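Local coordinates for glycosylation Associate Protein 1 (Streptococcus agalactiae serotype V, PDB 6OYC) that probably takes part, in complex with Gap2 and Gap3, in the glycosylation and accessory Sec-dependent secretion of a streptococcal cell-surface protein, at residues A[92-104]-A[111-125]. Residues are numbered along the deposited sequence; the frame is centred on the assembly and turned at random.
With GOL (glycerol), chain D.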
ATOM      1  N   ASP A  92      -7.930  23.905   8.775  1.00 30.57           N
ATOM      2  CA  ASP A  92      -9.028  24.232   7.867  1.00 29.19           C
ATOM      3  C   ASP A  92      -8.489  25.217   6.838  1.00 31.99           C
ATOM      4  O   ASP A  92      -8.233  26.387   7.162  1.00 32.08           O
ATOM      5  CB  ASP A  92     -10.197  24.839   8.638  1.00 29.34           C
ATOM      6  CG  ASP A  92     -11.362  25.262   7.739  1.00 32.52           C
ATOM      7  OD1 ASP A  92     -11.285  25.184   6.480  1.00 27.46           O
ATOM      8  OD2 ASP A  92     -12.382  25.673   8.329  1.00 35.10           O
ATOM      9  N   PHE A  93      -8.316  24.747   5.600  1.00 27.15           N
ATOM     10  CA  PHE A  93      -7.694  25.589   4.585  1.00 27.72           C
ATOM     11  C   PHE A  93      -8.467  26.888   4.359  1.00 29.72           C
ATOM     12  O   PHE A  93      -7.890  27.864   3.868  1.00 30.35           O
ATOM     13  CB  PHE A  93      -7.569  24.815   3.273  1.00 30.17           C
ATOM     14  CG  PHE A  93      -8.833  24.827   2.460  1.00 30.28           C
ATOM     15  CD1 PHE A  93      -9.849  23.910   2.717  1.00 31.21           C
ATOM     16  CD2 PHE A  93      -9.034  25.788   1.474  1.00 29.42           C
ATOM     17  CE1 PHE A  93     -11.040  23.938   1.979  1.00 28.13           C
ATOM     18  CE2 PHE A  93     -10.221  25.813   0.737  1.00 28.66           C
ATOM     19  CZ  PHE A  93     -11.213  24.881   0.995  1.00 28.26           C
ATOM     20  N   ARG A  94      -9.764  26.919   4.690  1.00 28.60           N
ATOM     21  CA  ARG A  94     -10.556  28.128   4.489  1.00 31.89           C
ATOM     22  C   ARG A  94     -10.105  29.276   5.393  1.00 32.15           C
ATOM     23  O   ARG A  94     -10.443  30.435   5.129  1.00 31.08           O
ATOM     24  CB  ARG A  94     -12.049  27.830   4.729  1.00 30.87           C
ATOM     25  CG  ARG A  94     -12.708  26.965   3.673  1.00 26.72           C
ATOM     26  CD  ARG A  94     -14.139  26.637   4.049  1.00 29.43           C
ATOM     27  NE  ARG A  94     -15.018  27.795   3.886  1.00 31.57           N
ATOM     28  CZ  ARG A  94     -15.683  28.115   2.770  1.00 32.14           C
ATOM     29  NH1 ARG A  94     -15.614  27.360   1.662  1.00 25.29           N
ATOM     30  NH2 ARG A  94     -16.434  29.208   2.774  1.00 29.49           N
ATOM     31  N   GLN A  95      -9.358  28.983   6.451  1.00 30.92           N
ATOM     32  CA  GLN A  95      -8.925  30.005   7.397  1.00 33.04           C
ATOM     33  C   GLN A  95      -7.475  30.440   7.206  1.00 33.51           C
ATOM     34  O   GLN A  95      -6.932  31.138   8.073  1.00 38.12           O
ATOM     35  CB  GLN A  95      -9.157  29.504   8.822  1.00 33.45           C
ATOM     36  CG  GLN A  95     -10.609  29.122   9.003  1.00 37.88           C
ATOM     37  CD  GLN A  95     -11.058  29.127  10.429  1.00 42.30           C
ATOM     38  OE1 GLN A  95     -10.688  30.005  11.215  1.00 46.20           O
ATOM     39  NE2 GLN A  95     -11.865  28.135  10.785  1.00 44.27           N
ATOM     40  N   LEU A  96      -6.839  30.067   6.096  1.00 30.80           N
ATOM     41  CA  LEU A  96      -5.484  30.514   5.814  1.00 31.66           C
ATOM     42  C   LEU A  96      -5.489  31.964   5.320  1.00 35.80           C
ATOM     43  O   LEU A  96      -6.536  32.540   4.970  1.00 28.43           O
ATOM     44  CB  LEU A  96      -4.826  29.615   4.776  1.00 29.07           C
ATOM     45  CG  LEU A  96      -4.778  28.153   5.218  1.00 33.54           C
ATOM     46  CD1 LEU A  96      -4.182  27.259   4.156  1.00 27.54           C
ATOM     47  CD2 LEU A  96      -3.994  28.057   6.510  1.00 31.81           C
ATOM     48  N   ASN A  97      -4.290  32.552   5.277  1.00 32.05           N
ATOM     49  CA  ASN A  97      -4.142  33.954   4.888  1.00 32.68           C
ATOM     50  C   ASN A  97      -4.127  34.081   3.363  1.00 33.73           C
ATOM     51  O   ASN A  97      -3.135  34.461   2.745  1.00 32.45           O
ATOM     52  CB  ASN A  97      -2.894  34.556   5.520  1.00 31.17           C
ATOM     53  CG  ASN A  97      -3.074  34.843   6.990  1.00 32.22           C
ATOM     54  OD1 ASN A  97      -4.140  35.241   7.424  1.00 34.58           O
ATOM     55  ND2 ASN A  97      -2.041  34.617   7.767  1.00 33.28           N
ATOM     56  N   TRP A  98      -5.274  33.734   2.755  1.00 33.28           N
ATOM     57  CA  TRP A  98      -5.454  33.911   1.321  1.00 32.05           C
ATOM     58  C   TRP A  98      -5.402  35.397   0.970  1.00 31.84           C
ATOM     59  O   TRP A  98      -5.671  36.243   1.821  1.00 36.69           O
ATOM     60  CB  TRP A  98      -6.793  33.308   0.887  1.00 28.80           C
ATOM     61  CG  TRP A  98      -6.877  31.823   1.144  1.00 30.91           C
ATOM     62  CD1 TRP A  98      -7.667  31.183   2.065  1.00 29.39           C
ATOM     63  CD2 TRP A  98      -6.117  30.800   0.488  1.00 28.31           C
ATOM     64  NE1 TRP A  98      -7.448  29.828   2.015  1.00 27.65           N
ATOM     65  CE2 TRP A  98      -6.503  29.566   1.054  1.00 29.88           C
ATOM     66  CE3 TRP A  98      -5.152  30.808  -0.529  1.00 28.24           C
ATOM     67  CZ2 TRP A  98      -5.958  28.347   0.632  1.00 26.61           C
ATOM     68  CZ3 TRP A  98      -4.604  29.602  -0.941  1.00 27.70           C
ATOM     69  CH2 TRP A  98      -5.019  28.384  -0.367  1.00 26.80           C
ATOM     70  N   PRO A  99      -5.052  35.743  -0.270  1.00 34.89           N
ATOM     71  CA  PRO A  99      -5.286  37.124  -0.727  1.00 40.83           C
ATOM     72  C   PRO A  99      -6.747  37.497  -0.510  1.00 40.05           C
ATOM     73  O   PRO A  99      -7.643  36.663  -0.660  1.00 39.21           O
ATOM     74  CB  PRO A  99      -4.934  37.080  -2.219  1.00 34.90           C
ATOM     75  CG  PRO A  99      -4.095  35.825  -2.399  1.00 32.94           C
ATOM     76  CD  PRO A  99      -4.553  34.866  -1.347  1.00 32.98           C
ATOM     77  N   GLU A 100      -6.989  38.751  -0.131  1.00 40.34           N
ATOM     78  CA  GLU A 100      -8.358  39.198   0.111  1.00 45.11           C
ATOM     79  C   GLU A 100      -9.247  38.934  -1.098  1.00 37.08           C
ATOM     80  O   GLU A 100      -8.832  39.105  -2.246  1.00 37.28           O
ATOM     81  CB  GLU A 100      -8.394  40.691   0.450  1.00 49.49           C
ATOM     82  CG  GLU A 100      -9.623  41.122   1.288  1.00 58.32           C
ATOM     83  CD  GLU A 100      -9.302  41.302   2.782  1.00 68.04           C
ATOM     84  OE1 GLU A 100     -10.208  41.722   3.540  1.00 67.97           O
ATOM     85  OE2 GLU A 100      -8.150  41.026   3.203  1.00 68.31           O
ATOM     86  N   GLY A 101     -10.473  38.503  -0.831  1.00 36.96           N
ATOM     87  CA  GLY A 101     -11.459  38.348  -1.879  1.00 36.93           C
ATOM     88  C   GLY A 101     -11.372  37.091  -2.722  1.00 37.34           C
ATOM     89  O   GLY A 101     -12.054  37.019  -3.752  1.00 38.29           O
ATOM     90  N   VAL A 102     -10.570  36.090  -2.333  1.00 34.13           N
ATOM     91  CA  VAL A 102     -10.585  34.836  -3.109  1.00 33.17           C
ATOM     92  C   VAL A 102     -11.972  34.188  -3.000  1.00 29.78           C
ATOM     93  O   VAL A 102     -12.720  34.411  -2.043  1.00 28.24           O
ATOM     94  CB  VAL A 102      -9.492  33.855  -2.652  1.00 32.75           C
ATOM     95  CG1 VAL A 102      -8.096  34.447  -2.877  1.00 32.60           C
ATOM     96  CG2 VAL A 102      -9.690  33.450  -1.189  1.00 24.98           C
ATOM     97  N   ASP A 103     -12.318  33.380  -4.005  1.00 30.90           N
ATOM     98  CA  ASP A 103     -13.518  32.549  -3.975  1.00 30.53           C
ATOM     99  C   ASP A 103     -13.128  31.074  -4.098  1.00 31.96           C
ATOM    100  O   ASP A 103     -12.075  30.734  -4.643  1.00 31.01           O
ATOM    101  CB  ASP A 103     -14.498  32.946  -5.100  1.00 27.80           C
ATOM    102  CG  ASP A 103     -13.867  32.867  -6.477  1.00 33.51           C
ATOM    103  OD1 ASP A 103     -13.736  31.735  -7.002  1.00 34.73           O
ATOM    104  OD2 ASP A 103     -13.509  33.922  -7.047  1.00 33.75           O
ATOM    105  N   PHE A 104     -13.977  30.193  -3.596  1.00 29.32           N
ATOM    106  CA  PHE A 104     -13.677  28.768  -3.576  1.00 28.58           C
ATOM    107  C   PHE A 104     -14.599  28.028  -4.537  1.00 30.26           C
ATOM    108  O   PHE A 104     -15.822  28.147  -4.439  1.00 29.52           O
ATOM    109  CB  PHE A 104     -13.832  28.197  -2.162  1.00 28.17           C
ATOM    110  CG  PHE A 104     -13.004  28.898  -1.120  1.00 28.26           C
ATOM    111  CD1 PHE A 104     -11.630  29.023  -1.265  1.00 28.63           C
ATOM    112  CD2 PHE A 104     -13.599  29.420   0.018  1.00 30.46           C
ATOM    113  CE1 PHE A 104     -10.862  29.662  -0.276  1.00 31.22           C
ATOM    114  CE2 PHE A 104     -12.843  30.058   0.999  1.00 29.48           C
ATOM    115  CZ  PHE A 104     -11.477  30.177   0.853  1.00 28.32           C
ATOM    116  N   VAL A 111     -10.497  21.585  -4.269  1.00 27.33           N
ATOM    117  CA  VAL A 111     -11.024  22.947  -4.198  1.00 28.23           C
ATOM    118  C   VAL A 111     -10.114  23.869  -4.998  1.00 28.82           C
ATOM    119  O   VAL A 111      -8.886  23.808  -4.869  1.00 26.62           O
ATOM    120  CB  VAL A 111     -11.167  23.435  -2.741  1.00 26.18           C
ATOM    121  CG1 VAL A 111     -11.581  24.878  -2.734  1.00 25.73           C
ATOM    122  CG2 VAL A 111     -12.225  22.614  -1.992  1.00 25.75           C
ATOM    123  N   LEU A 112     -10.714  24.700  -5.845  1.00 28.90           N
ATOM    124  CA  LEU A 112     -10.002  25.766  -6.536  1.00 30.65           C
ATOM    125  C   LEU A 112     -10.136  27.080  -5.769  1.00 30.72           C
ATOM    126  O   LEU A 112     -11.253  27.500  -5.432  1.00 29.27           O
ATOM    127  CB  LEU A 112     -10.533  25.933  -7.958  1.00 30.76           C
ATOM    128  CG  LEU A 112     -10.344  24.656  -8.776  1.00 32.64           C
ATOM    129  CD1 LEU A 112     -11.134  24.726 -10.099  1.00 30.03           C
ATOM    130  CD2 LEU A 112      -8.842  24.401  -9.017  1.00 25.65           C
ATOM    131  N   VAL A 113      -8.996  27.710  -5.484  1.00 29.33           N
ATOM    132  CA  VAL A 113      -8.937  29.057  -4.930  1.00 28.18           C
ATOM    133  C   VAL A 113      -8.587  30.007  -6.071  1.00 33.10           C
ATOM    134  O   VAL A 113      -7.482  29.942  -6.627  1.00 32.94           O
ATOM    135  CB  VAL A 113      -7.908  29.157  -3.806  1.00 28.92           C
ATOM    136  CG1 VAL A 113      -7.899  30.577  -3.217  1.00 28.51           C
ATOM    137  CG2 VAL A 113      -8.198  28.115  -2.754  1.00 29.69           C
ATOM    138  N   LYS A 114      -9.527  30.893  -6.412  1.00 31.21           N
ATOM    139  CA  LYS A 114      -9.381  31.849  -7.501  1.00 32.07           C
ATOM    140  C   LYS A 114      -9.643  33.253  -6.986  1.00 33.16           C
ATOM    141  O   LYS A 114     -10.288  33.450  -5.951  1.00 31.60           O
ATOM    142  CB  LYS A 114     -10.338  31.558  -8.676  1.00 28.46           C
ATOM    143  CG  LYS A 114     -10.111  30.193  -9.382  1.00 31.77           C
ATOM    144  CD  LYS A 114     -10.741  30.111 -10.788  1.00 38.61           C
ATOM    145  CE  LYS A 114     -10.716  28.661 -11.304  1.00 43.42           C
ATOM    146  NZ  LYS A 114     -10.650  28.477 -12.797  1.00 39.33           N
ATOM    147  N   LYS A 115      -9.144  34.230  -7.742  1.00 33.93           N
ATOM    148  CA  LYS A 115      -9.354  35.647  -7.461  1.00 36.34           C
ATOM    149  C   LYS A 115      -9.732  36.309  -8.782  1.00 39.91           C
ATOM    150  O   LYS A 115      -8.890  36.433  -9.682  1.00 42.65           O
ATOM    151  CB  LYS A 115      -8.093  36.262  -6.830  1.00 38.68           C
ATOM    152  CG  LYS A 115      -8.083  37.771  -6.620  1.00 39.47           C
ATOM    153  CD  LYS A 115      -9.262  38.270  -5.797  1.00 47.00           C
ATOM    154  CE  LYS A 115      -9.144  39.784  -5.500  1.00 45.63           C
ATOM    155  NZ  LYS A 115      -8.184  40.031  -4.402  1.00 44.73           N
ATOM    156  N   SER A 116     -11.005  36.682  -8.920  1.00 35.28           N
ATOM    157  CA  SER A 116     -11.552  37.225 -10.170  1.00 38.81           C
ATOM    158  C   SER A 116     -11.091  36.436 -11.393  1.00 38.00           C
ATOM    159  O   SER A 116     -10.588  36.991 -12.368  1.00 36.51           O
ATOM    160  CB  SER A 116     -11.196  38.699 -10.330  1.00 38.11           C
ATOM    161  OG  SER A 116     -11.363  39.379  -9.100  1.00 41.82           O
ATOM    162  N   GLY A 117     -11.273  35.118 -11.347  1.00 39.47           N
ATOM    163  CA  GLY A 117     -10.915  34.270 -12.469  1.00 35.61           C
ATOM    164  C   GLY A 117      -9.468  33.829 -12.521  1.00 37.45           C
ATOM    165  O   GLY A 117      -9.151  32.910 -13.274  1.00 41.01           O
ATOM    166  N   ASP A 118      -8.574  34.454 -11.751  1.00 39.18           N
ATOM    167  CA  ASP A 118      -7.180  34.028 -11.695  1.00 42.87           C
ATOM    168  C   ASP A 118      -7.011  32.885 -10.703  1.00 35.91           C
ATOM    169  O   ASP A 118      -7.394  33.010  -9.536  1.00 34.01           O
ATOM    170  CB  ASP A 118      -6.273  35.189 -11.284  1.00 42.63           C
ATOM    171  CG  ASP A 118      -5.918  36.078 -12.444  1.00 53.53           C
ATOM    172  OD1 ASP A 118      -6.606  35.985 -13.486  1.00 56.10           O
ATOM    173  OD2 ASP A 118      -4.958  36.870 -12.314  1.00 54.73           O
ATOM    174  N   LEU A 119      -6.433  31.783 -11.167  1.00 32.84           N
ATOM    175  CA  LEU A 119      -6.117  30.667 -10.284  1.00 35.30           C
ATOM    176  C   LEU A 119      -5.087  31.100  -9.244  1.00 35.31           C
ATOM    177  O   LEU A 119      -4.005  31.582  -9.595  1.00 33.11           O
ATOM    178  CB  LEU A 119      -5.587  29.480 -11.089  1.00 33.53           C
ATOM    179  CG  LEU A 119      -5.326  28.204 -10.273  1.00 36.81           C
ATOM    180  CD1 LEU A 119      -6.574  27.753  -9.482  1.00 31.00           C
ATOM    181  CD2 LEU A 119      -4.837  27.075 -11.166  1.00 35.78           C
ATOM    182  N   ILE A 120      -5.424  30.949  -7.966  1.00 30.64           N
ATOM    183  CA  ILE A 120      -4.456  31.129  -6.891  1.00 31.63           C
ATOM    184  C   ILE A 120      -3.910  29.796  -6.394  1.00 32.82           C
ATOM    185  O   ILE A 120      -2.713  29.668  -6.157  1.00 33.20           O
ATOM    186  CB  ILE A 120      -5.074  31.930  -5.727  1.00 32.76           C
ATOM    187  CG1 ILE A 120      -5.658  33.249  -6.229  1.00 32.03           C
ATOM    188  CG2 ILE A 120      -4.031  32.171  -4.661  1.00 31.13           C
ATOM    189  CD1 ILE A 120      -4.679  34.036  -7.028  1.00 32.46           C
ATOM    190  N   ALA A 121      -4.761  28.787  -6.213  1.00 31.93           N
ATOM    191  CA  ALA A 121      -4.285  27.570  -5.578  1.00 30.04           C
ATOM    192  C   ALA A 121      -5.228  26.418  -5.873  1.00 31.91           C
ATOM    193  O   ALA A 121      -6.404  26.615  -6.191  1.00 29.66           O
ATOM    194  CB  ALA A 121      -4.135  27.744  -4.064  1.00 27.60           C
ATOM    195  N   LYS A 122      -4.677  25.207  -5.764  1.00 29.38           N
ATOM    196  CA  LYS A 122      -5.447  23.973  -5.769  1.00 27.16           C
ATOM    197  C   LYS A 122      -5.219  23.273  -4.440  1.00 27.99           C
ATOM    198  O   LYS A 122      -4.077  23.088  -4.022  1.00 29.34           O
ATOM    199  CB  LYS A 122      -5.053  23.071  -6.922  1.00 24.68           C
ATOM    200  CG  LYS A 122      -5.239  23.698  -8.254  1.00 28.96           C
ATOM    201  CD  LYS A 122      -5.139  22.671  -9.379  1.00 25.85           C
ATOM    202  CE  LYS A 122      -5.101  23.373 -10.747  1.00 34.42           C
ATOM    203  NZ  LYS A 122      -5.444  22.474 -11.919  1.00 35.03           N
ATOM    204  N   VAL A 123      -6.301  22.913  -3.767  1.00 28.83           N
ATOM    205  CA  VAL A 123      -6.241  22.362  -2.424  1.00 28.64           C
ATOM    206  C   VAL A 123      -6.497  20.872  -2.521  1.00 27.14           C
ATOM    207  O   VAL A 123      -7.481  20.456  -3.136  1.00 27.89           O
ATOM    208  CB  VAL A 123      -7.260  23.052  -1.506  1.00 29.10           C
ATOM    209  CG1 VAL A 123      -7.240  22.425  -0.126  1.00 24.10           C
ATOM    210  CG2 VAL A 123      -6.965  24.560  -1.453  1.00 24.83           C
ATOM    211  N   GLN A 124      -5.616  20.068  -1.924  1.00 26.72           N
ATOM    212  CA  GLN A 124      -5.694  18.617  -2.030  1.00 27.73           C
ATOM    213  C   GLN A 124      -5.895  18.003  -0.657  1.00 30.66           C
ATOM    214  O   GLN A 124      -5.316  18.466   0.337  1.00 25.17           O
ATOM    215  CB  GLN A 124      -4.443  18.030  -2.682  1.00 24.88           C
ATOM    216  CG  GLN A 124      -4.375  18.298  -4.202  1.00 24.46           C
ATOM    217  CD  GLN A 124      -5.117  17.253  -5.004  1.00 28.01           C
ATOM    218  OE1 GLN A 124      -5.776  16.371  -4.433  1.00 25.91           O
ATOM    219  NE2 GLN A 124      -5.003  17.322  -6.336  1.00 24.37           N
ATOM    220  N   PHE A 125      -6.713  16.947  -0.615  1.00 27.39           N
ATOM    221  CA  PHE A 125      -7.068  16.280   0.627  1.00 29.53           C
ATOM    222  C   PHE A 125      -6.598  14.830   0.611  1.00 31.22           C
ATOM    223  O   PHE A 125      -6.557  14.183  -0.438  1.00 31.50           O
ATOM    224  CB  PHE A 125      -8.584  16.364   0.879  1.00 30.63           C
ATOM    225  CG  PHE A 125      -9.109  17.773   0.855  1.00 27.19           C
ATOM    226  CD1 PHE A 125      -9.508  18.364  -0.341  1.00 30.10           C
ATOM    227  CD2 PHE A 125      -9.141  18.527   2.007  1.00 29.03           C
ATOM    228  CE1 PHE A 125      -9.966  19.680  -0.375  1.00 25.81           C
ATOM    229  CE2 PHE A 125      -9.607  19.827   1.987  1.00 31.27           C
ATOM    230  CZ  PHE A 125     -10.019  20.402   0.786  1.00 29.47           C
TER
HETATM  231  C1  GOL D 601     -13.896  31.760 -11.388  1.00 44.36           C
HETATM  232  O1  GOL D 601     -14.521  30.492 -11.424  1.00 43.64           O
HETATM  233  C2  GOL D 601     -14.889  32.685 -10.642  1.00 45.70           C
HETATM  234  O2  GOL D 601     -15.461  32.054  -9.492  1.00 43.35           O
HETATM  235  C3  GOL D 601     -14.112  34.055 -10.370  1.00 45.70           C
HETATM  236  O3  GOL D 601     -12.962  33.843  -9.524  1.00 39.17           O
HETATM  237  O   HOH W   1     -12.678  36.230  -6.646  1.00 34.59           O
HETATM  238  O   HOH W   2     -12.487  29.312  -7.197  1.00 30.11           O
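Val-113 lays both methyls over one face of the Trp-98 indole, CG2 standing 4.1 Å from the centroid of the six-membered ring and 16° off its normal, while Leu-96 CB rests near the rim of the opposite face. Ala-121 CB meets the far corner of the indole at CZ3 (3.7 Å). The ring's rotation is fixed by NE1, which donates to Phe-93 O (2.7 Å). Phe-93, with CG wedged between its backbone N and carbonyl carbon (chi1 83°), drops its ring onto strands 111-115 and 118-125: Val-123 CG1 lies over one face, Val-111 CG1 reaches Phe-93 CZ at 3.7 Å, and Phe-125 turns its edge to the Phe-93 face in an offset T-shaped pair, planes at 73°. Trp-98 and Phe-93 lie in the segment that leads into the edge strand 103-106 of a long antiparallel sheet; this strand pairs with 111-115 as a hairpin, and the lead-in folds back over one face. Asp-103 and Lys-114 are a hydrogen-bonded pair, closed by Asp-103 N to Lys-114 O (2.8 Å) and the return bond. Next along, Phe-104 runs beside Val-113, whose CG2 touches its ring edge at CD1 (3.8 Å). A classic bulge at Ile-120 and Ala-121 gives Val-113 O two N-H donors. On the other face, both carboxylate oxygens of Asp-103 accept from a glycerol, probably from crystallisation; its O3 also accepts from Gly-117 N (2.8 Å), in the type I' turn.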